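MstE (Scytonema sp. PCC 10023, PDB 6SBF) probably cyclises isoprenoid chains as a single-domain class II terpene cyclase, helping to build complex merosterol-type scaffolds. Local coordinates at residues 59-70 with 110-121; 285-296 with 356-367. The protein carries 1 engineered substitution. All coordinates share one frame; numbering follows the deposited sequence.

Overall arrangement
Both contacts pair helices of the alpha6-alpha6 barrel, in different parts of it. Contact 1 is the more buried: its centre lies about 10 Å from the chain centre, against about 18 Å for contact 2. In contact 1 the two segments run at 39°, their axes 7.9 Å apart at the closest. Small residues such as A63, G66 and A115 are consistent with this approach, beside an aromatic cluster. In contact 2 the segments run at 137°, their axes 10.9 Å apart at the closest, with aliphatic side chains between them and a polar, watered end at the C-terminus. The contacts share no helix, but they touch: M68 O probably accepts a hydrogen bond from N358 ND2, and L69 packs on V357.

Contact 1: 59-70 with 110-121; sequences EWVTAYVGTMLA and DTTGWALQLAAA
W114 is the knob of this contact and sits among A63, Y64, T67 and M68. The aromatic part comes first. Y64 brings its edge to the face of the W114 six-membered ring, with planes at 66°. Its CD2 lies over the ring centre, 3.7 Å from W114 CE2. Y64 CG is anti to the backbone N (chi1 179°), which sets its ring alongside the indole. Q117 NE2 lies over the opposite face, displaced toward the rim. M68 CE reaches W114 CZ3 at 3.7 Å. An alanine in place of W114 would probably leave the Y64 edge without its aromatic face and open a gap beside T67 and M68. The close backbone approach rests on small residues. A63 CB stands 3.4 Å from A115 N. W60 CB packs against the T111 side chain, 3.3 Å from T111 OG1, whose hydrogen bond goes to D108. Among the polar links, T67 OG1 turns back to donate to A63 O at 2.8 Å. T67 N binds the same oxygen from the other face of its plane, so two bonds grip it. Water 1 bridges the helices: it accepts from W60 NE1 (3.0 Å) and donates to D110 OD2 (2.7 Å). This close helix pair belongs to the alpha6-alpha6 barrel. Helix 75-90 touches T62, A70, L118 and A119. Helix 128-138 packs on T112 and L116, and helix 350-363 on V65, M68 and L69.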
loop_
_atom_site.group_PDB
_atom_site.type_symbol
_atom_site.label_atom_id
_atom_site.label_comp_id
_atom_site.label_asym_id
_atom_site.label_seq_id
_atom_site.Cartn_x
_atom_site.Cartn_y
_atom_site.Cartn_z
ATOM N N GLU A 59 8.154 11.186 -2.664
ATOM C CA GLU A 59 8.962 10.269 -1.819
ATOM C C GLU A 59 8.137 9.031 -1.513
ATOM O O GLU A 59 8.605 7.913 -1.642
ATOM C CB GLU A 59 9.389 10.939 -0.520
ATOM C CG GLU A 59 10.306 12.123 -0.702
ATOM C CD GLU A 59 10.606 12.926 0.537
ATOM O OE1 GLU A 59 10.631 12.368 1.653
ATOM O OE2 GLU A 59 10.842 14.180 0.387
ATOM N N TRP A 60 6.891 9.222 -1.017
ATOM C CA TRP A 60 6.038 8.093 -0.640
ATOM C C TRP A 60 5.735 7.216 -1.858
ATOM O O TRP A 60 5.851 5.977 -1.813
ATOM C CB TRP A 60 4.775 8.650 -0.000
ATOM C CG TRP A 60 3.679 7.639 0.107
ATOM C CD1 TRP A 60 3.731 6.387 0.615
ATOM C CD2 TRP A 60 2.323 7.827 -0.285
ATOM N NE1 TRP A 60 2.499 5.799 0.594
ATOM C CE2 TRP A 60 1.620 6.660 0.019
ATOM C CE3 TRP A 60 1.665 8.908 -0.863
ATOM C CZ2 TRP A 60 0.244 6.546 -0.177
ATOM C CZ3 TRP A 60 0.309 8.781 -1.045
ATOM C CH2 TRP A 60 -0.389 7.617 -0.748
ATOM N N VAL A 61 5.295 7.809 -2.946
ATOM C CA VAL A 61 4.875 7.079 -4.148
ATOM C C VAL A 61 6.074 6.301 -4.681
ATOM O O VAL A 61 5.923 5.113 -5.056
ATOM C CB VAL A 61 4.291 8.019 -5.198
ATOM C CG1 VAL A 61 4.012 7.284 -6.478
ATOM C CG2 VAL A 61 3.019 8.638 -4.669
ATOM N N THR A 62 7.254 6.890 -4.676
ATOM C CA THR A 62 8.485 6.220 -5.192
ATOM C C THR A 62 8.886 5.064 -4.276
ATOM O O THR A 62 9.256 4.005 -4.799
ATOM C CB THR A 62 9.550 7.293 -5.384
ATOM O OG1 THR A 62 9.179 8.122 -6.483
ATOM C CG2 THR A 62 10.912 6.711 -5.681
ATOM N N ALA A 63 8.823 5.260 -2.983
ATOM C CA ALA A 63 9.154 4.176 -2.020
ATOM C C ALA A 63 8.194 3.005 -2.260
ATOM O O ALA A 63 8.600 1.814 -2.245
ATOM C CB ALA A 63 9.112 4.695 -0.600
ATOM N N TYR A 64 6.882 3.310 -2.387
ATOM C CA TYR A 64 5.855 2.279 -2.581
ATOM C C TYR A 64 6.076 1.545 -3.904
ATOM O O TYR A 64 6.082 0.317 -3.964
ATOM C CB TYR A 64 4.481 2.903 -2.460
ATOM C CG TYR A 64 3.337 1.945 -2.676
ATOM C CD1 TYR A 64 2.777 1.710 -3.908
ATOM C CD2 TYR A 64 2.802 1.278 -1.589
ATOM C CE1 TYR A 64 1.662 0.904 -4.093
ATOM C CE2 TYR A 64 1.694 0.452 -1.770
ATOM C CZ TYR A 64 1.103 0.271 -2.999
ATOM O OH TYR A 64 -0.001 -0.533 -3.173
ATOM N N VAL A 65 6.169 2.297 -4.982
ATOM C CA VAL A 65 6.307 1.694 -6.329
ATOM C C VAL A 65 7.609 0.874 -6.372
ATOM O O VAL A 65 7.581 -0.213 -6.949
ATOM C CB VAL A 65 6.219 2.750 -7.426
ATOM C CG1 VAL A 65 6.554 2.161 -8.776
ATOM C CG2 VAL A 65 4.843 3.382 -7.469
ATOM N N GLY A 66 8.679 1.429 -5.847
ATOM C CA GLY A 66 9.941 0.671 -5.859
ATOM C C GLY A 66 9.787 -0.622 -5.104
ATOM O O GLY A 66 10.239 -1.676 -5.595
ATOM N N THR A 67 9.124 -0.604 -3.944
ATOM C CA THR A 67 8.912 -1.844 -3.179
ATOM C C THR A 67 8.063 -2.805 -4.022
ATOM O O THR A 67 8.340 -4.036 -4.058
ATOM C CB THR A 67 8.286 -1.514 -1.814
ATOM O OG1 THR A 67 9.160 -0.694 -1.046
ATOM C CG2 THR A 67 7.983 -2.786 -1.029
ATOM N N MET A 68 7.005 -2.304 -4.660
ATOM C CA MET A 68 6.139 -3.181 -5.486
ATOM C C MET A 68 6.969 -3.874 -6.555
ATOM O O MET A 68 6.744 -5.040 -6.871
ATOM C CB MET A 68 4.996 -2.395 -6.115
ATOM C CG MET A 68 3.934 -1.884 -5.195
ATOM S SD MET A 68 3.019 -3.183 -4.365
ATOM C CE MET A 68 3.475 -2.905 -2.675
ATOM N N LEU A 69 7.887 -3.138 -7.177
ATOM C CA LEU A 69 8.670 -3.686 -8.324
ATOM C C LEU A 69 9.855 -4.533 -7.868
ATOM O O LEU A 69 10.504 -5.145 -8.737
ATOM C CB LEU A 69 9.126 -2.516 -9.203
ATOM C CG LEU A 69 8.015 -1.795 -9.959
ATOM C CD1 LEU A 69 8.586 -0.637 -10.739
ATOM C CD2 LEU A 69 7.327 -2.699 -10.929
ATOM N N ALA A 70 10.138 -4.591 -6.582
ATOM C CA ALA A 70 11.282 -5.369 -6.073
ATOM C C ALA A 70 11.097 -6.868 -6.304
ATOM O O ALA A 70 12.083 -7.593 -6.222
ATOM C CB ALA A 70 11.499 -5.077 -4.602
ATOM N N ASP A 110 4.536 6.082 7.638
ATOM C CA ASP A 110 4.159 5.184 6.523
ATOM C C ASP A 110 5.183 5.318 5.414
ATOM O O ASP A 110 5.709 4.312 4.913
ATOM C CB ASP A 110 2.742 5.459 6.047
ATOM C CG ASP A 110 2.259 4.386 5.080
ATOM O OD1 ASP A 110 2.371 3.206 5.413
ATOM O OD2 ASP A 110 1.759 4.732 4.036
ATOM N N THR A 111 5.413 6.519 4.964
ATOM C CA THR A 111 6.382 6.768 3.914
ATOM C C THR A 111 7.725 6.177 4.349
ATOM O O THR A 111 8.406 5.533 3.513
ATOM C CB THR A 111 6.570 8.269 3.646
ATOM O OG1 THR A 111 5.291 8.816 3.286
ATOM C CG2 THR A 111 7.579 8.476 2.555
ATOM N N THR A 112 8.097 6.435 5.563
ATOM C CA THR A 112 9.437 5.947 6.062
ATOM C C THR A 112 9.503 4.434 6.014
ATOM O O THR A 112 10.526 3.873 5.596
ATOM C CB THR A 112 9.738 6.566 7.440
ATOM O OG1 THR A 112 9.769 7.994 7.327
ATOM C CG2 THR A 112 11.030 6.099 7.991
ATOM N N GLY A 113 8.446 3.743 6.411
ATOM C CA GLY A 113 8.431 2.286 6.316
ATOM C C GLY A 113 8.576 1.778 4.915
ATOM O O GLY A 113 9.401 0.872 4.671
ATOM N N TRP A 114 7.863 2.342 3.955
ATOM C CA TRP A 114 8.009 1.908 2.558
ATOM C C TRP A 114 9.427 2.183 2.056
ATOM O O TRP A 114 9.958 1.362 1.283
ATOM C CB TRP A 114 6.975 2.563 1.640
ATOM C CG TRP A 114 5.600 2.016 1.867
ATOM C CD1 TRP A 114 4.562 2.607 2.535
ATOM C CD2 TRP A 114 5.099 0.725 1.437
ATOM N NE1 TRP A 114 3.475 1.768 2.598
ATOM C CE2 TRP A 114 3.763 0.616 1.895
ATOM C CE3 TRP A 114 5.642 -0.311 0.655
ATOM C CZ2 TRP A 114 3.014 -0.523 1.678
ATOM C CZ3 TRP A 114 4.876 -1.433 0.427
ATOM C CH2 TRP A 114 3.564 -1.540 0.938
ATOM N N ALA A 115 9.996 3.302 2.396
ATOM C CA ALA A 115 11.374 3.638 1.972
ATOM C C ALA A 115 12.334 2.598 2.536
ATOM O O ALA A 115 13.297 2.235 1.838
ATOM C CB ALA A 115 11.760 5.035 2.424
ATOM N N LEU A 116 12.112 2.133 3.752
ATOM C CA LEU A 116 12.925 1.068 4.364
ATOM C C LEU A 116 12.723 -0.267 3.668
ATOM O O LEU A 116 13.718 -1.050 3.595
ATOM C CB LEU A 116 12.741 1.067 5.873
ATOM C CG LEU A 116 13.305 2.268 6.610
ATOM C CD1 LEU A 116 12.796 2.289 8.049
ATOM C CD2 LEU A 116 14.842 2.225 6.606
ATOM N N GLN A 117 11.535 -0.595 3.197
ATOM C CA GLN A 117 11.325 -1.818 2.411
ATOM C C GLN A 117 12.160 -1.706 1.137
ATOM O O GLN A 117 12.770 -2.681 0.680
ATOM C CB GLN A 117 9.843 -2.041 2.129
ATOM C CG GLN A 117 9.016 -2.391 3.358
ATOM C CD GLN A 117 7.643 -2.880 2.959
ATOM O OE1 GLN A 117 7.511 -3.922 2.320
ATOM N NE2 GLN A 117 6.594 -2.136 3.338
ATOM N N LEU A 118 12.129 -0.545 0.493
ATOM C CA LEU A 118 12.912 -0.339 -0.731
ATOM C C LEU A 118 14.415 -0.464 -0.412
ATOM O O LEU A 118 15.150 -1.116 -1.183
ATOM C CB LEU A 118 12.558 1.003 -1.366
ATOM C CG LEU A 118 13.377 1.348 -2.614
ATOM C CD1 LEU A 118 13.375 0.312 -3.707
ATOM C CD2 LEU A 118 12.939 2.662 -3.195
ATOM N N ALA A 119 14.846 0.128 0.674
ATOM C CA ALA A 119 16.263 0.038 1.099
ATOM C C ALA A 119 16.662 -1.435 1.194
ATOM O O ALA A 119 17.747 -1.802 0.713
ATOM C CB ALA A 119 16.490 0.756 2.401
ATOM N N ALA A 120 15.826 -2.287 1.762
ATOM C CA ALA A 120 16.164 -3.712 1.887
ATOM C C ALA A 120 16.362 -4.303 0.495
ATOM O O ALA A 120 17.305 -5.137 0.295
ATOM C CB ALA A 120 15.139 -4.447 2.708
ATOM N N ALA A 121 15.523 -3.982 -0.463
ATOM C CA ALA A 121 15.622 -4.571 -1.821
ATOM C C ALA A 121 16.927 -4.197 -2.510
ATOM O O ALA A 121 17.384 -4.945 -3.378
ATOM C CB ALA A 121 14.429 -4.133 -2.649
HETATM O O HOH W 1 0.878 3.631 1.785
#

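Contact 2: 285-296 with 356-367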
loop_
_atom_site.group_PDB
_atom_site.type_symbol
_atom_site.label_atom_id
_atom_site.label_comp_id
_atom_site.label_asym_id
_atom_site.label_seq_id
_atom_site.Cartn_x
_atom_site.Cartn_y
_atom_site.Cartn_z
ATOM N N LYS A 285 -7.297 -21.410 -4.723
ATOM C CA LYS A 285 -6.546 -21.482 -5.977
ATOM C C LYS A 285 -7.453 -20.986 -7.117
ATOM O O LYS A 285 -7.008 -20.218 -8.005
ATOM C CB LYS A 285 -6.019 -22.891 -6.212
ATOM C CG LYS A 285 -5.196 -22.998 -7.478
ATOM C CD LYS A 285 -4.574 -24.361 -7.690
ATOM C CE LYS A 285 -3.321 -24.301 -8.541
ATOM N NZ LYS A 285 -3.021 -25.608 -9.160
ATOM N N ALA A 286 -8.681 -21.483 -7.196
ATOM C CA ALA A 286 -9.579 -21.121 -8.300
ATOM C C ALA A 286 -9.907 -19.611 -8.223
ATOM O O ALA A 286 -10.081 -18.989 -9.260
ATOM C CB ALA A 286 -10.847 -21.960 -8.240
ATOM N N ALA A 287 -10.063 -19.058 -7.026
ATOM C CA ALA A 287 -10.350 -17.628 -6.857
ATOM C C ALA A 287 -9.180 -16.803 -7.375
ATOM O O ALA A 287 -9.371 -15.802 -8.063
ATOM C CB ALA A 287 -10.645 -17.370 -5.406
ATOM N N ARG A 288 -7.968 -17.211 -7.026
ATOM C CA ARG A 288 -6.801 -16.514 -7.583
ATOM C C ARG A 288 -6.776 -16.541 -9.109
ATOM O O ARG A 288 -6.440 -15.503 -9.752
ATOM C CB ARG A 288 -5.493 -17.067 -7.038
ATOM C CG ARG A 288 -5.308 -16.801 -5.554
ATOM C CD ARG A 288 -3.861 -16.924 -5.086
ATOM N NE ARG A 288 -3.260 -18.178 -5.551
ATOM C CZ ARG A 288 -3.344 -19.366 -4.954
ATOM N NH1 ARG A 288 -3.674 -19.486 -3.681
ATOM N NH2 ARG A 288 -2.978 -20.428 -5.633
ATOM N N ALA A 289 -7.052 -17.683 -9.710
ATOM C CA ALA A 289 -7.061 -17.817 -11.164
ATOM C C ALA A 289 -8.087 -16.866 -11.756
ATOM O O ALA A 289 -7.837 -16.239 -12.790
ATOM C CB ALA A 289 -7.357 -19.249 -11.532
ATOM N N ALA A 290 -9.252 -16.744 -11.117
ATOM C CA ALA A 290 -10.318 -15.822 -11.597
ATOM C C ALA A 290 -9.864 -14.362 -11.509
ATOM O O ALA A 290 -10.090 -13.593 -12.447
ATOM C CB ALA A 290 -11.643 -16.077 -10.853
ATOM N N ALA A 291 -9.227 -13.998 -10.410
ATOM C CA ALA A 291 -8.724 -12.633 -10.180
ATOM C C ALA A 291 -7.649 -12.303 -11.218
ATOM O O ALA A 291 -7.630 -11.199 -11.789
ATOM C CB ALA A 291 -8.188 -12.500 -8.792
ATOM N N ILE A 292 -6.757 -13.254 -11.463
ATOM C CA ILE A 292 -5.709 -13.045 -12.505
ATOM C C ILE A 292 -6.421 -12.779 -13.835
ATOM O O ILE A 292 -6.027 -11.841 -14.579
ATOM C CB ILE A 292 -4.746 -14.247 -12.573
ATOM C CG1 ILE A 292 -3.867 -14.297 -11.333
ATOM C CG2 ILE A 292 -3.927 -14.191 -13.850
ATOM C CD1 ILE A 292 -3.143 -15.638 -11.172
ATOM N N GLY A 293 -7.380 -13.620 -14.212
ATOM C CA GLY A 293 -8.020 -13.439 -15.514
ATOM C C GLY A 293 -8.688 -12.076 -15.624
ATOM O O GLY A 293 -8.594 -11.404 -16.671
ATOM N N TRP A 294 -9.374 -11.649 -14.573
ATOM C CA TRP A 294 -10.086 -10.365 -14.630
ATOM C C TRP A 294 -9.073 -9.216 -14.722
ATOM O O TRP A 294 -9.242 -8.301 -15.540
ATOM C CB TRP A 294 -10.982 -10.230 -13.406
ATOM C CG TRP A 294 -11.785 -8.966 -13.451
ATOM C CD1 TRP A 294 -12.959 -8.772 -14.116
ATOM C CD2 TRP A 294 -11.472 -7.757 -12.750
ATOM N NE1 TRP A 294 -13.379 -7.482 -13.881
ATOM C CE2 TRP A 294 -12.519 -6.848 -13.024
ATOM C CE3 TRP A 294 -10.450 -7.348 -11.890
ATOM C CZ2 TRP A 294 -12.528 -5.561 -12.502
ATOM C CZ3 TRP A 294 -10.456 -6.082 -11.352
ATOM C CH2 TRP A 294 -11.496 -5.200 -11.646
ATOM N N LEU A 295 -7.995 -9.307 -13.932
ATOM C CA LEU A 295 -6.988 -8.218 -14.008
ATOM C C LEU A 295 -6.345 -8.204 -15.419
ATOM O O LEU A 295 -6.130 -7.107 -15.965
ATOM C CB LEU A 295 -5.933 -8.418 -12.908
ATOM C CG LEU A 295 -6.433 -8.133 -11.508
ATOM C CD1 LEU A 295 -5.442 -8.643 -10.449
ATOM C CD2 LEU A 295 -6.672 -6.658 -11.296
ATOM N N LEU A 296 -6.075 -9.369 -16.005
ATOM C CA LEU A 296 -5.523 -9.372 -17.365
ATOM C C LEU A 296 -6.488 -8.660 -18.333
ATOM O O LEU A 296 -6.044 -7.881 -19.179
ATOM C CB LEU A 296 -5.215 -10.782 -17.871
ATOM C CG LEU A 296 -4.124 -11.507 -17.114
ATOM C CD1 LEU A 296 -4.004 -12.955 -17.592
ATOM C CD2 LEU A 296 -2.819 -10.794 -17.264
ATOM N N VAL A 356 -1.038 -3.673 -8.938
ATOM C CA VAL A 356 -1.530 -4.767 -9.771
ATOM C C VAL A 356 -0.350 -5.602 -10.259
ATOM O O VAL A 356 -0.397 -6.861 -10.174
ATOM C CB VAL A 356 -2.428 -4.313 -10.928
ATOM C CG1 VAL A 356 -2.782 -5.480 -11.823
ATOM C CG2 VAL A 356 -3.652 -3.545 -10.390
ATOM N N VAL A 357 0.672 -4.966 -10.810
ATOM C CA VAL A 357 1.758 -5.778 -11.422
ATOM C C VAL A 357 2.429 -6.599 -10.304
ATOM O O VAL A 357 2.751 -7.787 -10.522
ATOM C CB VAL A 357 2.688 -4.905 -12.272
ATOM C CG1 VAL A 357 3.507 -4.100 -11.384
ATOM C CG2 VAL A 357 3.465 -5.801 -13.202
ATOM N N ASN A 358 2.599 -6.056 -9.108
ATOM C CA ASN A 358 3.177 -6.834 -8.006
ATOM C C ASN A 358 2.339 -8.087 -7.714
ATOM O O ASN A 358 2.861 -9.203 -7.542
ATOM C CB ASN A 358 3.359 -5.948 -6.810
ATOM C CG ASN A 358 3.709 -6.705 -5.568
ATOM O OD1 ASN A 358 2.835 -7.277 -4.937
ATOM N ND2 ASN A 358 4.977 -6.664 -5.186
ATOM N N SER A 359 1.018 -7.911 -7.642
ATOM C CA SER A 359 0.135 -9.052 -7.285
ATOM C C SER A 359 0.257 -10.123 -8.373
ATOM O O SER A 359 0.196 -11.306 -8.051
ATOM C CB SER A 359 -1.295 -8.581 -7.050
ATOM O OG SER A 359 -1.992 -8.213 -8.264
ATOM N N LEU A 360 0.353 -9.730 -9.646
ATOM C CA LEU A 360 0.395 -10.698 -10.762
ATOM C C LEU A 360 1.749 -11.459 -10.754
ATOM O O LEU A 360 1.763 -12.657 -10.993
ATOM C CB LEU A 360 0.191 -9.988 -12.089
ATOM C CG LEU A 360 -1.188 -9.392 -12.330
ATOM C CD1 LEU A 360 -1.211 -8.666 -13.669
ATOM C CD2 LEU A 360 -2.255 -10.467 -12.283
ATOM N N VAL A 361 2.828 -10.741 -10.481
ATOM C CA VAL A 361 4.149 -11.393 -10.340
ATOM C C VAL A 361 4.109 -12.432 -9.214
ATOM O O VAL A 361 4.570 -13.582 -9.396
ATOM C CB VAL A 361 5.253 -10.352 -10.145
ATOM C CG1 VAL A 361 6.584 -11.029 -9.864
ATOM C CG2 VAL A 361 5.429 -9.467 -11.355
ATOM N N LYS A 362 3.560 -12.067 -8.072
ATOM C CA LYS A 362 3.536 -12.980 -6.918
ATOM C C LYS A 362 2.593 -14.143 -7.197
ATOM O O LYS A 362 2.867 -15.240 -6.706
ATOM C CB LYS A 362 3.179 -12.189 -5.671
ATOM C CG LYS A 362 4.180 -11.140 -5.212
ATOM C CD LYS A 362 3.806 -10.311 -3.996
ATOM C CE LYS A 362 3.370 -11.107 -2.815
ATOM N NZ LYS A 362 4.569 -11.718 -2.208
ATOM N N ALA A 363 1.483 -13.937 -7.919
ATOM C CA ALA A 363 0.494 -15.001 -8.089
ATOM C C ALA A 363 0.856 -15.979 -9.184
ATOM O O ALA A 363 0.321 -17.110 -9.166
ATOM C CB ALA A 363 -0.823 -14.384 -8.334
ATOM N N ALA A 364 1.582 -15.537 -10.196
ATOM C CA ALA A 364 1.792 -16.358 -11.398
ATOM C C ALA A 364 2.326 -17.750 -11.076
ATOM O O ALA A 364 1.891 -18.712 -11.702
ATOM C CB ALA A 364 2.732 -15.665 -12.347
ATOM N N PRO A 365 3.284 -17.936 -10.147
ATOM C CA PRO A 365 3.836 -19.273 -9.932
ATOM C C PRO A 365 2.852 -20.247 -9.273
ATOM O O PRO A 365 3.116 -21.454 -9.293
ATOM C CB PRO A 365 5.029 -19.023 -9.009
ATOM C CG PRO A 365 4.747 -17.713 -8.353
ATOM C CD PRO A 365 4.074 -16.918 -9.447
ATOM N N MET A 366 1.773 -19.699 -8.711
ATOM C CA MET A 366 0.744 -20.493 -7.991
ATOM C C MET A 366 -0.466 -20.696 -8.909
ATOM O O MET A 366 -1.483 -21.191 -8.422
ATOM C CB MET A 366 0.316 -19.764 -6.710
ATOM C CG MET A 366 1.490 -19.466 -5.786
ATOM S SD MET A 366 2.583 -20.871 -5.519
ATOM C CE MET A 366 1.507 -22.067 -4.723
ATOM N N LEU A 367 -0.374 -20.297 -10.189
ATOM C CA LEU A 367 -1.269 -20.839 -11.243
ATOM C C LEU A 367 -1.133 -22.367 -11.266
ATOM O O LEU A 367 -2.164 -23.000 -11.330
ATOM C CB LEU A 367 -0.875 -20.301 -12.619
ATOM C CG LEU A 367 -1.667 -19.139 -13.200
ATOM C CD1 LEU A 367 -1.360 -19.051 -14.683
ATOM C CD2 LEU A 367 -3.169 -19.257 -12.982
ATOM O OXT LEU A 367 -0.047 -23.018 -11.256
HETATM O O HOH W 2 -4.284 -19.794 -9.132
HETATM O O HOH W 3 -2.348 -17.802 -8.230
#
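I292, L295 and L360 form the tight part of this contact, which is mainly aliphatic. I292 CD1 meets A363 CB at 3.9 Å and L367 CD2 at 4.0 Å. L295 forks over the other helix. Its CD1 touches L360 CD2 and also lies against S359 OG, and its CD2 lies 4.1 Å from V356 CG1. L295 CG is anti to the carbonyl carbon (chi1 -72°), and CB points at the partner helix, so both methyls reach across. S359 OG turns back to donate to V356 O at 2.8 Å, which also takes the N-H of L360. The other end is polar and looser. R288 NH2 donates to M366 O in a rather long bond of 3.3 Å. M366 O lies near the guanidinium plane, while NH2 comes in tilted 35° from the plane of that carbonyl. R288 NH1 bonds to L275 O. Water 3 accepts from R288 NE and donates to A363 O, so three groups fix the guanidinium. Water 2 joins K285 O to M366 O. K285, exposed to solvent, stretches along the chain terminus. Its CE comes 3.3 Å from L367 O. I292 also packs on K20 and L24 of helix 18-37, while R288 and S359 rest on helix 265-275. The two segments run at 137°, nearer antiparallel than parallel, as is consistent with neighbouring helices of this cyclase's alpha6-alpha6 barrel.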